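Local coordinates for hexapeptide transferase family protein (Anaplasma phagocytophilum, PDB 3IXC) that binds magnesium ions through histidines and may be a transferase of the trimeric, left-handed beta-helix hexapeptide-repeat family, related to gamma-carbonic anhydrases, at residues G154-G159 against K163-M168; S59-T64 against E181-L186. One frame throughout, in Å; residues are numbered along the deposited sequence.

Contact 1. Residues G154-G159 against K163-M168; sequences GELWAG and KFLRMM
Strands 155-159 and 163-167 pair antiparallel, and E155 stands opposite M167, L156 opposite R166, W157 opposite F164 and A158 opposite K163. The strand axes run at 130°, so the pair is strongly twisted. A158 N donates to K163 O, and K163 N to A158 O. At the other end, L156 N donates to R166 O at 2.8 Å, and M168 N donates to G154 O. Between L156 and W157 the register slips by one residue. L165 and R166 both face L156, which makes a classic beta bulge. L156 O takes L165 N at 2.9 Å, and a weak bond from R166 N.

The W157 indole lies flat over the K163-F164 peptide, with F164 N 3.5 Å above the ring plane. F164 CB also sits over the five-membered ring in a CH-pi contact. The phenyl of F164, with CG anti to the backbone N (chi1 173°), crosses the side chain of E155, and E155 CD is 3.7 Å from F164 CD1. W157 NE1 donates to E155 OE1 from above the carboxylate plane. OE1 also accepts K152 N, so two donors hold this carboxylate. M167 bends back, bringing SD to 3.7 Å from E155 CG.

On the face of L156 and R166, L156 CD2 sits over the centre of the R166 guanidinium. That group bonds M167 O through NH1 and forms a salt bridge with E172 at the start of the next helix. L156 CD2 also meets L165 CD2 at 4.0 Å. M168 CG packs on L156 CB.

This is a bulged beta hairpin that closes the C-terminal end of the beta-helix. Strand 155-159 pairs with 138-139, and strand 162-167 is the outermost strand of its sheet within the chain.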
# COMPACT_ATOMS: atom_id res chain seq x y z
N GLY A 154 -12.84 3.04 24.06
CA GLY A 154 -13.33 4.40 24.00
C GLY A 154 -12.29 5.43 23.62
O GLY A 154 -12.63 6.58 23.36
N GLU A 155 -11.02 5.02 23.59
CA GLU A 155 -9.94 5.95 23.24
C GLU A 155 -9.71 6.07 21.74
O GLU A 155 -9.86 5.11 20.99
CB GLU A 155 -8.62 5.56 23.91
CG GLU A 155 -8.68 5.50 25.42
CD GLU A 155 -7.34 5.18 26.08
OE1 GLU A 155 -6.43 4.65 25.40
OE2 GLU A 155 -7.21 5.45 27.29
N LEU A 156 -9.30 7.28 21.34
CA LEU A 156 -8.79 7.56 20.01
C LEU A 156 -7.30 7.86 20.13
O LEU A 156 -6.89 8.75 20.88
CB LEU A 156 -9.53 8.74 19.37
CG LEU A 156 -8.95 9.29 18.05
CD1 LEU A 156 -8.93 8.23 16.94
CD2 LEU A 156 -9.73 10.53 17.62
N TRP A 157 -6.49 7.09 19.40
CA TRP A 157 -5.05 7.34 19.32
C TRP A 157 -4.74 7.82 17.91
O TRP A 157 -5.47 7.52 16.95
CB TRP A 157 -4.27 6.07 19.62
CG TRP A 157 -4.15 5.72 21.09
CD1 TRP A 157 -5.12 5.83 22.05
CD2 TRP A 157 -3.00 5.17 21.73
NE1 TRP A 157 -4.63 5.38 23.26
CE2 TRP A 157 -3.33 4.98 23.09
CE3 TRP A 157 -1.71 4.82 21.29
CZ2 TRP A 157 -2.42 4.46 24.02
CZ3 TRP A 157 -0.80 4.31 22.22
CH2 TRP A 157 -1.17 4.13 23.57
N ALA A 158 -3.65 8.57 17.78
CA ALA A 158 -3.24 9.14 16.50
C ALA A 158 -1.76 9.42 16.51
O ALA A 158 -1.14 9.57 17.58
CB ALA A 158 -4.01 10.43 16.22
N GLY A 159 -1.19 9.50 15.31
CA GLY A 159 0.20 9.93 15.16
C GLY A 159 1.17 8.81 14.86
O GLY A 159 0.79 7.64 14.75
N LYS A 163 -0.16 7.90 19.84
CA LYS A 163 -0.34 8.16 21.27
C LYS A 163 -1.79 8.54 21.53
O LYS A 163 -2.51 8.94 20.61
CB LYS A 163 0.58 9.30 21.73
CG LYS A 163 2.08 8.98 21.72
CD LYS A 163 2.89 10.14 22.28
CE LYS A 163 4.30 9.71 22.65
NZ LYS A 163 4.97 10.73 23.52
N PHE A 164 -2.22 8.43 22.78
CA PHE A 164 -3.57 8.85 23.14
C PHE A 164 -3.81 10.31 22.73
O PHE A 164 -3.03 11.19 23.07
CB PHE A 164 -3.80 8.67 24.63
CG PHE A 164 -5.11 9.23 25.12
CD1 PHE A 164 -6.29 8.51 24.94
CD2 PHE A 164 -5.16 10.46 25.75
CE1 PHE A 164 -7.50 9.02 25.38
CE2 PHE A 164 -6.37 10.98 26.21
CZ PHE A 164 -7.55 10.26 26.02
N LEU A 165 -4.90 10.53 21.99
CA LEU A 165 -5.31 11.88 21.58
C LEU A 165 -6.44 12.39 22.47
O LEU A 165 -6.34 13.46 23.07
CB LEU A 165 -5.74 11.90 20.12
CG LEU A 165 -6.09 13.27 19.52
CD1 LEU A 165 -4.86 14.20 19.47
CD2 LEU A 165 -6.69 13.09 18.14
N ARG A 166 -7.52 11.61 22.54
CA ARG A 166 -8.71 11.98 23.30
C ARG A 166 -9.66 10.79 23.35
O ARG A 166 -9.47 9.81 22.63
CB ARG A 166 -9.42 13.17 22.65
CG ARG A 166 -9.82 12.93 21.19
CD ARG A 166 -10.68 14.07 20.65
NE ARG A 166 -10.95 13.94 19.22
CZ ARG A 166 -11.91 13.17 18.69
NH1 ARG A 166 -12.68 12.43 19.49
NH2 ARG A 166 -12.08 13.13 17.37
N MET A 167 -10.68 10.88 24.19
CA MET A 167 -11.79 9.94 24.09
C MET A 167 -12.64 10.27 22.86
O MET A 167 -12.63 11.39 22.35
CB MET A 167 -12.65 9.96 25.37
CG MET A 167 -11.90 9.59 26.64
SD MET A 167 -11.12 7.96 26.61
CE MET A 167 -12.53 6.87 26.81
N MET A 168 -13.36 9.26 22.38
CA MET A 168 -14.27 9.41 21.25
C MET A 168 -15.59 10.07 21.65
O MET A 168 -16.07 9.91 22.77
CB MET A 168 -14.55 8.06 20.62
CG MET A 168 -13.50 7.62 19.62
SD MET A 168 -13.94 6.07 18.81
CE MET A 168 -13.40 4.93 20.08

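Contact 2. Residues S59-T64 against E181-L186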
# COMPACT_ATOMS: atom_id res chain seq x y z
N SER A 59 -15.78 -9.22 5.24
CA SER A 59 -15.49 -8.83 3.86
C SER A 59 -14.01 -8.48 3.74
O SER A 59 -13.47 -7.66 4.50
CB SER A 59 -16.41 -7.69 3.37
OG SER A 59 -16.40 -6.56 4.23
N ILE A 60 -13.37 -9.15 2.80
CA ILE A 60 -11.93 -9.02 2.56
C ILE A 60 -11.79 -8.45 1.16
O ILE A 60 -12.20 -9.09 0.18
CB ILE A 60 -11.22 -10.40 2.70
CG1 ILE A 60 -11.61 -11.09 4.02
CG2 ILE A 60 -9.72 -10.26 2.52
CD1 ILE A 60 -11.20 -10.33 5.31
N TRP A 61 -11.22 -7.26 1.06
CA TRP A 61 -11.34 -6.43 -0.14
C TRP A 61 -10.19 -6.58 -1.15
O TRP A 61 -9.32 -7.44 -0.98
CB TRP A 61 -11.64 -4.97 0.27
CG TRP A 61 -13.00 -4.92 0.90
CD1 TRP A 61 -13.32 -5.17 2.22
CD2 TRP A 61 -14.25 -4.73 0.22
NE1 TRP A 61 -14.70 -5.11 2.39
CE2 TRP A 61 -15.28 -4.84 1.19
CE3 TRP A 61 -14.59 -4.46 -1.11
CZ2 TRP A 61 -16.64 -4.69 0.86
CZ3 TRP A 61 -15.94 -4.30 -1.44
CH2 TRP A 61 -16.95 -4.42 -0.45
N TYR A 62 -10.25 -5.80 -2.22
CA TYR A 62 -9.36 -5.99 -3.36
C TYR A 62 -7.91 -5.80 -2.97
O TYR A 62 -7.57 -4.86 -2.27
CB TYR A 62 -9.74 -5.02 -4.47
CG TYR A 62 -11.10 -5.33 -5.05
CD1 TYR A 62 -11.24 -6.31 -6.04
CD2 TYR A 62 -12.24 -4.65 -4.61
CE1 TYR A 62 -12.50 -6.61 -6.57
CE2 TYR A 62 -13.50 -4.95 -5.14
CZ TYR A 62 -13.61 -5.93 -6.12
OH TYR A 62 -14.84 -6.23 -6.65
N GLY A 63 -7.06 -6.74 -3.41
CA GLY A 63 -5.63 -6.63 -3.18
C GLY A 63 -5.16 -6.86 -1.75
O GLY A 63 -3.98 -6.66 -1.44
N THR A 64 -6.07 -7.27 -0.87
CA THR A 64 -5.70 -7.57 0.50
C THR A 64 -4.97 -8.91 0.57
O THR A 64 -5.27 -9.85 -0.18
CB THR A 64 -6.94 -7.47 1.44
OG1 THR A 64 -7.30 -6.08 1.56
CG2 THR A 64 -6.64 -8.02 2.84
N GLU A 181 -21.68 -2.55 9.99
CA GLU A 181 -22.95 -2.89 9.35
C GLU A 181 -23.04 -2.37 7.90
O GLU A 181 -23.52 -3.07 7.00
CB GLU A 181 -24.12 -2.39 10.20
CG GLU A 181 -24.28 -3.15 11.52
CD GLU A 181 -24.59 -4.64 11.36
OE1 GLU A 181 -25.14 -5.06 10.31
OE2 GLU A 181 -24.27 -5.41 12.29
N ASN A 182 -22.53 -1.16 7.68
CA ASN A 182 -22.48 -0.59 6.34
C ASN A 182 -21.69 -1.49 5.39
O ASN A 182 -22.11 -1.72 4.26
CB ASN A 182 -21.85 0.80 6.35
CG ASN A 182 -22.74 1.86 6.98
OD1 ASN A 182 -23.92 1.62 7.28
ND2 ASN A 182 -22.17 3.04 7.20
N TYR A 183 -20.55 -1.99 5.88
CA TYR A 183 -19.69 -2.82 5.05
C TYR A 183 -20.28 -4.20 4.75
O TYR A 183 -20.09 -4.73 3.65
CB TYR A 183 -18.26 -2.91 5.62
CG TYR A 183 -17.32 -2.04 4.82
CD1 TYR A 183 -16.69 -2.56 3.68
CD2 TYR A 183 -17.14 -0.70 5.13
CE1 TYR A 183 -15.87 -1.75 2.90
CE2 TYR A 183 -16.32 0.11 4.34
CZ TYR A 183 -15.69 -0.43 3.24
OH TYR A 183 -14.88 0.36 2.46
N ILE A 184 -21.01 -4.75 5.72
CA ILE A 184 -21.73 -6.00 5.45
C ILE A 184 -22.71 -5.76 4.31
O ILE A 184 -22.73 -6.52 3.34
CB ILE A 184 -22.45 -6.55 6.71
CG1 ILE A 184 -21.43 -6.89 7.81
CG2 ILE A 184 -23.30 -7.80 6.34
CD1 ILE A 184 -22.06 -7.16 9.20
N ALA A 185 -23.49 -4.68 4.41
CA ALA A 185 -24.48 -4.36 3.38
C ALA A 185 -23.83 -4.10 2.03
O ALA A 185 -24.29 -4.61 1.00
CB ALA A 185 -25.33 -3.17 3.81
N LEU A 186 -22.74 -3.33 2.05
CA LEU A 186 -21.98 -3.01 0.83
C LEU A 186 -21.49 -4.28 0.14
O LEU A 186 -21.64 -4.43 -1.09
CB LEU A 186 -20.79 -2.10 1.18
CG LEU A 186 -19.95 -1.55 0.01
CD1 LEU A 186 -20.80 -0.67 -0.91
CD2 LEU A 186 -18.76 -0.77 0.52
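Y183 and W61 make the main contact between residues 181-186 of helix 170-188 and residues 59-64. The edge of Y183 is turned to the face of W61, offset, with the planes at 85°. Y183 CD1 lies 3.5 Å from both W61 NE1 and W61 CZ2, while Y183 CE1 stands above the indole plane toward its rim. Y183 CD1 is also 4.0 Å from S59 OG. The tyrosine hydroxyl bonds R67 of the second subunit, which also makes a cation-pi contact with W61. Y183 lies about 4 Å, side chain to ion, from a bound magnesium ion. H88 of the second subunit also packs on Y183, and H88 is a magnesium ligand, consistent with a metal site at the subunit interface. Further along, L186 has CG anti to the backbone N (chi1 -174°). Its CG and CD2 both come 4.2 Å from W61 CH2, and CD2 also lies over one face of the Y183 ring, toward its rim.

In the other segment, W61 NE1 makes a weak bond to S59 OG, which helps set the indole.

The link from helix to coil is therefore aromatic and apolar, and its polar ends are tied within one segment or to another subunit.

Overall arrangement
Contact 1 is a surface contact near the C-terminal end of the beta-helix, while contact 2 is partly buried at a subunit interface. Their centres are 25 Å apart and their nearest atoms about 15 Å apart. Both reach the same sheet. Strand 162-167 is followed by helix 170-188, which carries residues 181-186 back along the coils to residues 59-64. Contact 1 is nested inside the loop that contact 2 closes. Their chemistry differs with their place. The hairpin of contact 1 is held mainly by backbone hydrogen bonds, with side chains packed on both faces. Contact 2 relies on ring and apolar packing, with a second subunit touching it and magnesium close by.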